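Local coordinates for 3-hydroxy-3-methylglutaryl-CoA lyase (Acinetobacter baumannii, PDB 6NDS), which belongs to the HMGL-like family of TIM-barrel proteins and holds a zinc ion and coenzyme A in the crystal, at residues T260-N265 against T296-A301; L16-V21 against M49-I54; S112-H117 against F154-E159. All coordinates share one frame; numbering follows the deposited sequence.

Interaction 1: T260-N265 against T296-A301; sequences TEDLVN and TPSQLA. With ACT (acetate ion), chain F.
With CG wedged between its own backbone N and carbonyl carbon (chi1 60°) and its chain bent at the next bond, E261 lays its carboxylate against S298, whose OG stands opposite the backbone N. D262 turns CG beside its backbone N, opposite the carbonyl carbon, and presents both oxygens to the backbone of Q299 and L300. The D262 carboxylate works as a fork: OD2 accepts from Q299 N at 3.0 Å through its syn lone pair, while OD1 takes L300 N at 2.9 Å, also on the syn side but 24° out of the carboxylate plane. S298 occupies the N-cap position of helix 299-303, and its OG accepts from A301 N at 2.9 Å in a classical capping bond. The same hydroxyl donates to E261 OE2 over a short 2.5 Å, so its rotation is fixed from two directions; E261 OE2 is also hydrogen-bonded to S285, and OE1 to G243. Three backbone N-H groups of the first helical turn thus find side-chain acceptors, and the negative charge of D262 probably interacts favourably with the helix dipole. In the TIM-barrel fold, helix 260-270 follows the last barrel strand, and the start of the short helix 299-303 packs against it. L300 supplies the van der Waals share: its CB lies 3.9 Å from E261 CG, and its CD1 rests 3.7 Å from the amide carbon CG of N265, the N265 and L300 side chains crossing at about a right angle. R220 of the second subunit packs on both. An acetate ion accepts from T296 N, 2.8 Å to its O atom.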
ATOM      1  N   THR A 260      -4.366   1.077  10.682  1.00 15.37           N
ATOM      2  CA  THR A 260      -3.931   0.233  11.797  1.00 14.48           C
ATOM      3  C   THR A 260      -4.160  -1.243  11.506  1.00 16.93           C
ATOM      4  O   THR A 260      -3.269  -2.067  11.727  1.00 16.34           O
ATOM      5  CB  THR A 260      -4.655   0.634  13.085  1.00 16.17           C
ATOM      6  OG1 THR A 260      -4.512   2.041  13.267  1.00 17.26           O
ATOM      7  CG2 THR A 260      -4.021  -0.063  14.291  1.00 18.48           C
ATOM      8  N   GLU A 261      -5.354  -1.608  11.033  1.00 15.40           N
ATOM      9  CA  GLU A 261      -5.593  -3.037  10.852  1.00 15.89           C
ATOM     10  C   GLU A 261      -4.796  -3.593   9.668  1.00 18.33           C
ATOM     11  O   GLU A 261      -4.418  -4.768   9.684  1.00 17.29           O
ATOM     12  CB  GLU A 261      -7.093  -3.322  10.719  1.00 18.69           C
ATOM     13  CG  GLU A 261      -7.787  -2.646   9.559  1.00 19.65           C
ATOM     14  CD  GLU A 261      -8.396  -1.287   9.897  1.00 18.91           C
ATOM     15  OE1 GLU A 261      -7.986  -0.629  10.880  1.00 19.58           O
ATOM     16  OE2 GLU A 261      -9.282  -0.863   9.139  1.00 20.95           O
ATOM     17  N   ASP A 262      -4.495  -2.772   8.659  1.00 15.96           N
ATOM     18  CA  ASP A 262      -3.611  -3.239   7.594  1.00 15.31           C
ATOM     19  C   ASP A 262      -2.184  -3.428   8.114  1.00 17.48           C
ATOM     20  O   ASP A 262      -1.509  -4.392   7.736  1.00 16.45           O
ATOM     21  CB  ASP A 262      -3.634  -2.267   6.402  1.00 17.90           C
ATOM     22  CG  ASP A 262      -5.007  -2.182   5.715  1.00 22.47           C
ATOM     23  OD1 ASP A 262      -5.946  -2.895   6.128  1.00 22.54           O
ATOM     24  OD2 ASP A 262      -5.152  -1.387   4.750  1.00 22.60           O
ATOM     25  N   LEU A 263      -1.711  -2.529   8.986  1.00 16.72           N
ATOM     26  CA  LEU A 263      -0.394  -2.702   9.609  1.00 15.95           C
ATOM     27  C   LEU A 263      -0.344  -3.955  10.476  1.00 17.14           C
ATOM     28  O   LEU A 263       0.599  -4.758  10.385  1.00 16.20           O
ATOM     29  CB  LEU A 263      -0.051  -1.464  10.442  1.00 16.85           C
ATOM     30  CG  LEU A 263       1.142  -1.603  11.397  1.00 16.89           C
ATOM     31  CD1 LEU A 263       2.420  -1.850  10.612  1.00 18.36           C
ATOM     32  CD2 LEU A 263       1.265  -0.335  12.264  1.00 17.72           C
ATOM     33  N   VAL A 264      -1.354  -4.147  11.326  1.00 16.66           N
ATOM     34  CA  VAL A 264      -1.361  -5.312  12.206  1.00 15.05           C
ATOM     35  C   VAL A 264      -1.478  -6.594  11.393  1.00 14.76           C
ATOM     36  O   VAL A 264      -0.838  -7.593  11.714  1.00 15.62           O
ATOM     37  CB  VAL A 264      -2.473  -5.197  13.263  1.00 16.52           C
ATOM     38  CG1 VAL A 264      -2.542  -6.479  14.144  1.00 18.08           C
ATOM     39  CG2 VAL A 264      -2.240  -3.967  14.147  1.00 18.96           C
ATOM     40  N   ASN A 265      -2.258  -6.583  10.308  1.00 15.82           N
ATOM     41  CA  ASN A 265      -2.324  -7.778   9.462  1.00 14.05           C
ATOM     42  C   ASN A 265      -0.968  -8.089   8.843  1.00 15.04           C
ATOM     43  O   ASN A 265      -0.555  -9.251   8.783  1.00 17.71           O
ATOM     44  CB  ASN A 265      -3.376  -7.604   8.359  1.00 19.69           C
ATOM     45  CG  ASN A 265      -3.462  -8.820   7.452  1.00 19.42           C
ATOM     46  OD1 ASN A 265      -3.977  -9.875   7.849  1.00 19.51           O
ATOM     47  ND2 ASN A 265      -2.930  -8.693   6.230  1.00 18.33           N
ATOM     48  N   THR A 296     -13.900   4.158   4.382  1.00 21.15           N
ATOM     49  CA  THR A 296     -12.554   4.581   4.740  1.00 21.47           C
ATOM     50  C   THR A 296     -11.533   3.739   3.986  1.00 29.36           C
ATOM     51  O   THR A 296     -11.851   2.641   3.515  1.00 28.04           O
ATOM     52  CB  THR A 296     -12.306   4.469   6.256  1.00 26.63           C
ATOM     53  OG1 THR A 296     -11.961   3.121   6.606  1.00 28.36           O
ATOM     54  CG2 THR A 296     -13.536   4.909   7.052  1.00 28.28           C
ATOM     55  N   PRO A 297     -10.284   4.223   3.852  1.00 23.33           N
ATOM     56  CA  PRO A 297      -9.256   3.489   3.073  1.00 25.67           C
ATOM     57  C   PRO A 297      -8.597   2.376   3.877  1.00 29.28           C
ATOM     58  O   PRO A 297      -7.413   2.428   4.246  1.00 31.74           O
ATOM     59  CB  PRO A 297      -8.258   4.595   2.707  1.00 27.75           C
ATOM     60  CG  PRO A 297      -8.782   5.868   3.276  1.00 32.29           C
ATOM     61  CD  PRO A 297      -9.792   5.535   4.304  1.00 22.10           C
ATOM     62  N   SER A 298      -9.376   1.355   4.191  1.00 20.54           N
ATOM     63  CA  SER A 298      -8.879   0.161   4.871  1.00 18.26           C
ATOM     64  C   SER A 298      -9.021  -1.026   3.932  1.00 20.11           C
ATOM     65  O   SER A 298     -10.142  -1.372   3.550  1.00 22.72           O
ATOM     66  CB  SER A 298      -9.660  -0.114   6.152  1.00 22.89           C
ATOM     67  OG  SER A 298      -9.332  -1.402   6.658  1.00 21.69           O
ATOM     68  N   GLN A 299      -7.900  -1.674   3.600  1.00 16.35           N
ATOM     69  CA  GLN A 299      -8.001  -2.858   2.753  1.00 18.47           C
ATOM     70  C   GLN A 299      -8.569  -4.039   3.532  1.00 18.60           C
ATOM     71  O   GLN A 299      -9.377  -4.807   2.994  1.00 19.76           O
ATOM     72  CB  GLN A 299      -6.638  -3.209   2.155  1.00 21.15           C
ATOM     73  CG  GLN A 299      -6.079  -2.158   1.201  1.00 23.12           C
ATOM     74  CD  GLN A 299      -6.926  -1.991  -0.045  1.00 32.34           C
ATOM     75  OE1 GLN A 299      -6.741  -2.694  -1.040  1.00 35.67           O
ATOM     76  NE2 GLN A 299      -7.862  -1.057   0.002  1.00 28.69           N
ATOM     77  N   LEU A 300      -8.175  -4.187   4.801  1.00 19.49           N
ATOM     78  CA  LEU A 300      -8.653  -5.326   5.584  1.00 19.83           C
ATOM     79  C   LEU A 300     -10.133  -5.199   5.923  1.00 20.72           C
ATOM     80  O   LEU A 300     -10.834  -6.210   5.984  1.00 20.31           O
ATOM     81  CB  LEU A 300      -7.824  -5.489   6.862  1.00 20.28           C
ATOM     82  CG  LEU A 300      -6.597  -6.418   6.778  1.00 20.80           C
ATOM     83  CD1 LEU A 300      -7.001  -7.878   6.730  1.00 22.58           C
ATOM     84  CD2 LEU A 300      -5.712  -6.103   5.555  1.00 20.49           C
ATOM     85  N   ALA A 301     -10.642  -3.981   6.138  1.00 20.75           N
ATOM     86  CA  ALA A 301     -12.074  -3.871   6.406  1.00 21.57           C
ATOM     87  C   ALA A 301     -12.887  -4.280   5.185  1.00 25.73           C
ATOM     88  O   ALA A 301     -13.973  -4.856   5.320  1.00 27.75           O
ATOM     89  CB  ALA A 301     -12.426  -2.443   6.839  1.00 24.80           C
TER
HETATM   90  C   ACT F 505     -14.797   0.503   5.131  1.00 64.03           C
HETATM   91  O   ACT F 505     -15.039   1.735   5.048  1.00 63.22           O
HETATM   92  OXT ACT F 505     -15.085  -0.304   6.061  1.00 66.22           O
HETATM   93  CH3 ACT F 505     -14.036  -0.088   3.918  1.00 60.50           C

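Interaction 2: L16-V21 against M49-I54; sequences LVVQEV and MGFSRI
E20 and I54 form the single backbone bridge of this contact. E20 N donates to R53 O at 3.1 Å, and I54 CA returns a CA-H...O contact of 3.4 Å to E20 O. Such sparse pairing is enough to show how a rolled sheet closes: strands 17-20 and 53-58 are the two ends of the eight-stranded parallel sheet, and their meeting completes the TIM barrel between its first and second strands.

The apolar and aromatic contacts gather round F51, just before the second strand. The CB of E20 sits 3.6 Å above the centre of the F51 ring, almost exactly on the ring normal, a CH-pi contact over one face. V18 approaches the ring from another side, its carbonyl O lying in plane at the edge and its CG1 touching F51 CE1 at 3.8 Å. The E20 chain, bent at its second torsion (chi2 61°), keeps the carboxylate beside the F51 ring, OE1 near CZ, while S22, L242 N and T260 bind it.

Polar contacts between side chains run largely through water. Q19 and R53 lie side by side, pointing the same way, with their flat ends 47° apart. One water donates to Q19 OE1 at 2.7 Å and accepts from R53 NH1 at 2.9 Å, in the plane of the guanidinium, and it also bonds S52 OG. Q19 is further held by R237, D239 and T213, and R53 forms a salt bridge with E106. A second water links the backbones, donating to V18 O at 2.7 Å and accepting from S52 N at 2.8 Å.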
ATOM      1  N   LEU A  16       6.712  -5.185  17.421  1.00 17.72           N
ATOM      2  CA  LEU A  16       6.365  -3.913  16.800  1.00 19.80           C
ATOM      3  C   LEU A  16       5.251  -3.284  17.624  1.00 18.05           C
ATOM      4  O   LEU A  16       4.184  -3.887  17.813  1.00 19.94           O
ATOM      5  CB  LEU A  16       5.962  -4.084  15.331  1.00 20.19           C
ATOM      6  CG  LEU A  16       5.762  -2.781  14.516  1.00 17.29           C
ATOM      7  CD1 LEU A  16       6.084  -3.032  13.034  1.00 22.27           C
ATOM      8  CD2 LEU A  16       4.360  -2.241  14.668  1.00 17.39           C
ATOM      9  N   VAL A  17       5.500  -2.068  18.101  1.00 16.62           N
ATOM     10  CA  VAL A  17       4.631  -1.381  19.051  1.00 16.24           C
ATOM     11  C   VAL A  17       3.693  -0.482  18.254  1.00 19.70           C
ATOM     12  O   VAL A  17       4.095   0.588  17.792  1.00 18.54           O
ATOM     13  CB  VAL A  17       5.452  -0.566  20.053  1.00 17.50           C
ATOM     14  CG1 VAL A  17       4.538   0.149  21.029  1.00 20.21           C
ATOM     15  CG2 VAL A  17       6.447  -1.472  20.794  1.00 19.94           C
ATOM     16  N   VAL A  18       2.434  -0.900  18.120  1.00 17.33           N
ATOM     17  CA  VAL A  18       1.446  -0.165  17.332  1.00 17.37           C
ATOM     18  C   VAL A  18       0.796   0.896  18.213  1.00 17.08           C
ATOM     19  O   VAL A  18       0.294   0.583  19.296  1.00 19.24           O
ATOM     20  CB  VAL A  18       0.389  -1.127  16.762  1.00 17.81           C
ATOM     21  CG1 VAL A  18      -0.653  -0.346  15.962  1.00 19.11           C
ATOM     22  CG2 VAL A  18       1.052  -2.192  15.889  1.00 18.07           C
ATOM     23  N   GLN A  19       0.809   2.154  17.759  1.00 15.45           N
ATOM     24  CA  GLN A  19       0.280   3.285  18.522  1.00 14.45           C
ATOM     25  C   GLN A  19      -0.851   3.925  17.725  1.00 17.09           C
ATOM     26  O   GLN A  19      -0.706   4.175  16.526  1.00 18.62           O
ATOM     27  CB  GLN A  19       1.404   4.288  18.834  1.00 16.27           C
ATOM     28  CG  GLN A  19       2.626   3.589  19.485  1.00 19.05           C
ATOM     29  CD  GLN A  19       3.833   4.475  19.724  1.00 21.88           C
ATOM     30  OE1 GLN A  19       4.583   4.248  20.673  1.00 20.52           O
ATOM     31  NE2 GLN A  19       4.058   5.458  18.849  1.00 25.55           N
ATOM     32  N   GLU A  20      -1.992   4.149  18.380  1.00 14.95           N
ATOM     33  CA  GLU A  20      -3.224   4.493  17.675  1.00 15.40           C
ATOM     34  C   GLU A  20      -3.442   6.001  17.697  1.00 17.87           C
ATOM     35  O   GLU A  20      -3.361   6.628  18.762  1.00 20.85           O
ATOM     36  CB  GLU A  20      -4.416   3.767  18.313  1.00 18.76           C
ATOM     37  CG  GLU A  20      -5.788   4.141  17.708  1.00 22.84           C
ATOM     38  CD  GLU A  20      -5.910   3.805  16.225  1.00 24.49           C
ATOM     39  OE1 GLU A  20      -5.391   2.748  15.781  1.00 19.93           O
ATOM     40  OE2 GLU A  20      -6.523   4.613  15.488  1.00 21.70           O
ATOM     41  N   VAL A  21      -3.693   6.590  16.518  1.00 15.95           N
ATOM     42  CA  VAL A  21      -3.882   8.044  16.440  1.00 14.12           C
ATOM     43  C   VAL A  21      -5.188   8.449  15.759  1.00 18.74           C
ATOM     44  O   VAL A  21      -5.389   9.636  15.463  1.00 17.23           O
ATOM     45  CB  VAL A  21      -2.687   8.729  15.738  1.00 16.53           C
ATOM     46  CG1 VAL A  21      -1.358   8.400  16.458  1.00 20.56           C
ATOM     47  CG2 VAL A  21      -2.617   8.353  14.247  1.00 19.90           C
ATOM     48  N   MET A  49      -8.196  -2.833  22.628  1.00 19.68           N
ATOM     49  CA  MET A  49      -7.607  -3.513  21.476  1.00 19.90           C
ATOM     50  C   MET A  49      -6.149  -3.902  21.665  1.00 21.05           C
ATOM     51  O   MET A  49      -5.624  -4.665  20.842  1.00 20.66           O
ATOM     52  CB  MET A  49      -7.724  -2.637  20.213  1.00 21.11           C
ATOM     53  CG  MET A  49      -9.154  -2.376  19.801  1.00 22.87           C
ATOM     54  SD  MET A  49      -9.974  -3.847  19.197  1.00 25.54           S
ATOM     55  CE  MET A  49     -11.688  -3.343  19.468  1.00 27.56           C
ATOM     56  N   GLY A  50      -5.480  -3.384  22.700  1.00 19.18           N
ATOM     57  CA  GLY A  50      -4.118  -3.776  23.021  1.00 18.42           C
ATOM     58  C   GLY A  50      -3.071  -2.691  22.873  1.00 20.09           C
ATOM     59  O   GLY A  50      -1.893  -2.964  23.130  1.00 21.13           O
ATOM     60  N   PHE A  51      -3.452  -1.469  22.480  1.00 20.57           N
ATOM     61  CA  PHE A  51      -2.482  -0.390  22.280  1.00 16.84           C
ATOM     62  C   PHE A  51      -1.828   0.050  23.582  1.00 17.90           C
ATOM     63  O   PHE A  51      -2.486   0.163  24.619  1.00 23.28           O
ATOM     64  CB  PHE A  51      -3.168   0.831  21.672  1.00 16.58           C
ATOM     65  CG  PHE A  51      -3.880   0.536  20.385  1.00 17.65           C
ATOM     66  CD1 PHE A  51      -3.163   0.271  19.229  1.00 18.06           C
ATOM     67  CD2 PHE A  51      -5.274   0.515  20.336  1.00 17.02           C
ATOM     68  CE1 PHE A  51      -3.826  -0.014  18.036  1.00 18.30           C
ATOM     69  CE2 PHE A  51      -5.951   0.244  19.159  1.00 17.58           C
ATOM     70  CZ  PHE A  51      -5.222  -0.030  17.992  1.00 18.75           C
ATOM     71  N   SER A  52      -0.525   0.353  23.505  1.00 18.15           N
ATOM     72  CA  SER A  52       0.207   0.945  24.618  1.00 18.72           C
ATOM     73  C   SER A  52       0.043   2.457  24.686  1.00 20.24           C
ATOM     74  O   SER A  52       0.223   3.041  25.766  1.00 22.50           O
ATOM     75  CB  SER A  52       1.696   0.605  24.506  1.00 22.39           C
ATOM     76  OG  SER A  52       2.238   1.100  23.290  1.00 23.54           O
ATOM     77  N   ARG A  53      -0.260   3.095  23.557  1.00 18.74           N
ATOM     78  CA  ARG A  53      -0.443   4.536  23.459  1.00 15.86           C
ATOM     79  C   ARG A  53      -1.611   4.815  22.538  1.00 16.75           C
ATOM     80  O   ARG A  53      -1.729   4.192  21.482  1.00 17.64           O
ATOM     81  CB  ARG A  53       0.811   5.240  22.914  1.00 19.96           C
ATOM     82  CG  ARG A  53       1.823   5.607  23.967  1.00 21.29           C
ATOM     83  CD  ARG A  53       3.062   6.289  23.358  1.00 19.30           C
ATOM     84  NE  ARG A  53       3.901   6.915  24.376  1.00 21.27           N
ATOM     85  CZ  ARG A  53       4.779   6.262  25.134  1.00 24.62           C
ATOM     86  NH1 ARG A  53       4.941   4.945  24.996  1.00 24.30           N
ATOM     87  NH2 ARG A  53       5.507   6.917  26.030  1.00 26.33           N
ATOM     88  N   ILE A  54      -2.477   5.742  22.946  1.00 18.54           N
ATOM     89  CA  ILE A  54      -3.568   6.235  22.109  1.00 17.68           C
ATOM     90  C   ILE A  54      -3.501   7.750  22.163  1.00 18.35           C
ATOM     91  O   ILE A  54      -3.485   8.327  23.254  1.00 19.59           O
ATOM     92  CB  ILE A  54      -4.950   5.745  22.596  1.00 19.51           C
ATOM     93  CG1 ILE A  54      -5.052   4.211  22.507  1.00 18.61           C
ATOM     94  CG2 ILE A  54      -6.085   6.399  21.770  1.00 18.79           C
ATOM     95  CD1 ILE A  54      -6.313   3.610  23.166  1.00 20.99           C
TER
HETATM   96  O   HOH W   1       1.234  -0.621  21.494  1.00 19.51           O
HETATM   97  O   HOH W   2       4.251   2.970  22.995  1.00 22.73           O

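Interaction 3: S112-H117 against F154-E159; sequences SASQTH and FGCPFE
E159 reaches across to S114 and T116 with an extended chain. From CB, whose bond from CA already leads toward the opposite segment, the chain runs to CG, which contacts T116 OG1 at 3.5 Å and lies nearly as close to S114 OG. CD, anti to CA (chi2 -172°), makes a contact of 3.3 Å with S114 OG. At the tip the two oxygens divide the work. OE2 accepts twice: from T116 OG1 at 2.7 Å through its anti lone pair, and from T116 N at 3.0 Å, which meets it from above the carboxylate plane, 45° out. OE1 accepts from a water that in turn receives the N-H of Q115, so both N-H groups lead back to one carboxylate. The S114 hydroxyl accepts from H117 N, while C156 SG accepts from F158 N and E159 N, steadying the turn that carries the glutamate. Beside this polar cluster T116 CG2 packs on F158 CB at 3.6 Å, and F158 CE2 touches H117 CD2 at 4.0 Å. P311 of the second subunit packs on F158. H117, bonded through ND1 to S112, has its side chain about 6 Å from coenzyme A. S114 caps the start of helix 115-122, and E159 of the loop after strand 145-151 binds its first turn, at the ends of two adjacent TIM-barrel strands, beside the ligand pocket.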
ATOM      1  N   SER A 112       7.246  21.584  12.592  1.00 24.37           N
ATOM      2  CA  SER A 112       7.635  21.064  11.282  1.00 22.34           C
ATOM      3  C   SER A 112       9.081  21.421  10.958  1.00 26.78           C
ATOM      4  O   SER A 112       9.550  22.508  11.296  1.00 27.16           O
ATOM      5  CB  SER A 112       6.717  21.611  10.184  1.00 26.61           C
ATOM      6  OG  SER A 112       5.362  21.294  10.464  1.00 31.26           O
ATOM      7  N   ALA A 113       9.789  20.501  10.286  1.00 24.15           N
ATOM      8  CA  ALA A 113      11.132  20.820   9.807  1.00 24.15           C
ATOM      9  C   ALA A 113      11.104  21.876   8.712  1.00 23.59           C
ATOM     10  O   ALA A 113      12.114  22.545   8.475  1.00 27.90           O
ATOM     11  CB  ALA A 113      11.825  19.557   9.281  1.00 27.00           C
ATOM     12  N   SER A 114       9.976  22.008   8.024  1.00 25.15           N
ATOM     13  CA  SER A 114       9.788  23.026   7.003  1.00 23.89           C
ATOM     14  C   SER A 114       9.319  24.315   7.664  1.00 23.42           C
ATOM     15  O   SER A 114       8.278  24.319   8.331  1.00 25.10           O
ATOM     16  CB  SER A 114       8.754  22.556   5.985  1.00 27.69           C
ATOM     17  OG  SER A 114       8.213  23.661   5.275  1.00 29.16           O
ATOM     18  N   GLN A 115      10.086  25.396   7.491  1.00 26.59           N
ATOM     19  CA  GLN A 115       9.641  26.685   8.014  1.00 27.12           C
ATOM     20  C   GLN A 115       8.291  27.077   7.425  1.00 31.10           C
ATOM     21  O   GLN A 115       7.426  27.599   8.136  1.00 27.72           O
ATOM     22  CB  GLN A 115      10.675  27.767   7.720  1.00 27.81           C
ATOM     23  CG  GLN A 115      10.390  29.070   8.448  1.00 29.47           C
ATOM     24  CD  GLN A 115      10.853  29.042   9.889  1.00 31.63           C
ATOM     25  OE1 GLN A 115      10.253  28.383  10.735  1.00 32.10           O
ATOM     26  NE2 GLN A 115      11.934  29.760  10.174  1.00 34.33           N
ATOM     27  N   THR A 116       8.099  26.845   6.121  1.00 27.43           N
ATOM     28  CA  THR A 116       6.837  27.226   5.487  1.00 28.85           C
ATOM     29  C   THR A 116       5.670  26.457   6.086  1.00 27.48           C
ATOM     30  O   THR A 116       4.612  27.029   6.376  1.00 30.23           O
ATOM     31  CB  THR A 116       6.896  26.982   3.979  1.00 33.23           C
ATOM     32  OG1 THR A 116       7.964  27.737   3.401  1.00 31.04           O
ATOM     33  CG2 THR A 116       5.576  27.384   3.336  1.00 30.60           C
ATOM     34  N   HIS A 117       5.837  25.144   6.271  1.00 24.92           N
ATOM     35  CA  HIS A 117       4.763  24.356   6.857  1.00 23.96           C
ATOM     36  C   HIS A 117       4.524  24.729   8.319  1.00 26.13           C
ATOM     37  O   HIS A 117       3.376  24.742   8.775  1.00 27.15           O
ATOM     38  CB  HIS A 117       5.075  22.865   6.722  1.00 24.34           C
ATOM     39  CG  HIS A 117       3.937  21.977   7.107  1.00 29.67           C
ATOM     40  ND1 HIS A 117       3.819  21.424   8.364  1.00 27.47           N
ATOM     41  CD2 HIS A 117       2.865  21.547   6.402  1.00 31.50           C
ATOM     42  CE1 HIS A 117       2.719  20.696   8.419  1.00 30.06           C
ATOM     43  NE2 HIS A 117       2.124  20.748   7.241  1.00 30.68           N
ATOM     44  N   PHE A 154      10.371  14.036   5.988  1.00 20.76           N
ATOM     45  CA  PHE A 154      10.773  13.383   4.751  1.00 18.46           C
ATOM     46  C   PHE A 154      10.450  14.208   3.506  1.00 25.04           C
ATOM     47  O   PHE A 154      10.529  13.685   2.386  1.00 26.76           O
ATOM     48  CB  PHE A 154      10.115  12.002   4.672  1.00 19.61           C
ATOM     49  CG  PHE A 154      10.397  11.128   5.869  1.00 20.71           C
ATOM     50  CD1 PHE A 154      11.520  10.311   5.900  1.00 19.56           C
ATOM     51  CD2 PHE A 154       9.547  11.129   6.963  1.00 20.24           C
ATOM     52  CE1 PHE A 154      11.788   9.511   7.010  1.00 20.97           C
ATOM     53  CE2 PHE A 154       9.805  10.330   8.067  1.00 20.47           C
ATOM     54  CZ  PHE A 154      10.930   9.515   8.087  1.00 19.62           C
ATOM     55  N   GLY A 155      10.106  15.478   3.668  1.00 21.86           N
ATOM     56  CA  GLY A 155       9.714  16.340   2.570  1.00 21.70           C
ATOM     57  C   GLY A 155       8.492  17.146   2.973  1.00 21.77           C
ATOM     58  O   GLY A 155       7.766  16.802   3.905  1.00 24.53           O
ATOM     59  N   CYS A 156       8.272  18.245   2.255  1.00 22.68           N
ATOM     60  CA  CYS A 156       7.236  19.219   2.548  1.00 23.26           C
ATOM     61  C   CYS A 156       6.394  19.485   1.309  1.00 23.66           C
ATOM     62  O   CYS A 156       6.938  19.629   0.206  1.00 25.43           O
ATOM     63  CB  CYS A 156       7.876  20.525   3.033  1.00 23.54           C
ATOM     64  SG  CYS A 156       6.732  21.917   3.184  1.00 27.57           S
ATOM     65  N   PRO A 157       5.065  19.555   1.453  1.00 25.85           N
ATOM     66  CA  PRO A 157       4.216  19.846   0.285  1.00 25.62           C
ATOM     67  C   PRO A 157       4.407  21.251  -0.273  1.00 25.19           C
ATOM     68  O   PRO A 157       3.984  21.513  -1.409  1.00 27.92           O
ATOM     69  CB  PRO A 157       2.791  19.656   0.830  1.00 26.93           C
ATOM     70  CG  PRO A 157       2.924  19.952   2.308  1.00 27.11           C
ATOM     71  CD  PRO A 157       4.282  19.406   2.695  1.00 25.22           C
ATOM     72  N   PHE A 158       5.012  22.168   0.488  1.00 24.84           N
ATOM     73  CA  PHE A 158       5.295  23.515   0.010  1.00 27.86           C
ATOM     74  C   PHE A 158       6.720  23.662  -0.505  1.00 27.20           C
ATOM     75  O   PHE A 158       6.939  24.203  -1.593  1.00 32.87           O
ATOM     76  CB  PHE A 158       5.073  24.548   1.123  1.00 27.38           C
ATOM     77  CG  PHE A 158       3.683  24.570   1.674  1.00 28.46           C
ATOM     78  CD1 PHE A 158       2.628  25.038   0.904  1.00 36.53           C
ATOM     79  CD2 PHE A 158       3.437  24.166   2.980  1.00 29.37           C
ATOM     80  CE1 PHE A 158       1.341  25.087   1.419  1.00 42.05           C
ATOM     81  CE2 PHE A 158       2.146  24.206   3.504  1.00 28.96           C
ATOM     82  CZ  PHE A 158       1.101  24.670   2.721  1.00 39.22           C
ATOM     83  N   GLU A 159       7.696  23.205   0.282  1.00 30.77           N
ATOM     84  CA  GLU A 159       9.104  23.448  -0.002  1.00 33.16           C
ATOM     85  C   GLU A 159       9.749  22.330  -0.807  1.00 28.82           C
ATOM     86  O   GLU A 159      10.778  22.564  -1.456  1.00 30.87           O
ATOM     87  CB  GLU A 159       9.874  23.645   1.313  1.00 32.26           C
ATOM     88  CG  GLU A 159       9.434  24.888   2.103  1.00 34.92           C
ATOM     89  CD  GLU A 159      10.323  25.196   3.307  1.00 35.34           C
ATOM     90  OE1 GLU A 159      11.271  24.422   3.571  1.00 37.56           O
ATOM     91  OE2 GLU A 159      10.071  26.216   3.993  1.00 30.92           O
TER
HETATM   92  O   HOH W   3      12.459  25.206   5.984  1.00 28.70           O

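In the fold
All three contacts are largely buried, yet they serve different layers of one barrel. Interaction 2 lies nearest the centre of the chain and joins strand to strand; interactions 1 and 3 lie farther out, each joins a carboxylate to the start of a helix, and both touch the second subunit. Interactions 1 and 2 meet directly: T260 OG1 probably bonds E20 OE1, and T260 CG2 packs on V18 and F51, so the helix carrying D262 also covers the barrel seam. Interaction 3 stands apart, its centre about 27 Å from that of interaction 2, across the middle of the chain. Water bridges interactions 2 and 3, whereas the polar bonds described across interaction 1 are direct.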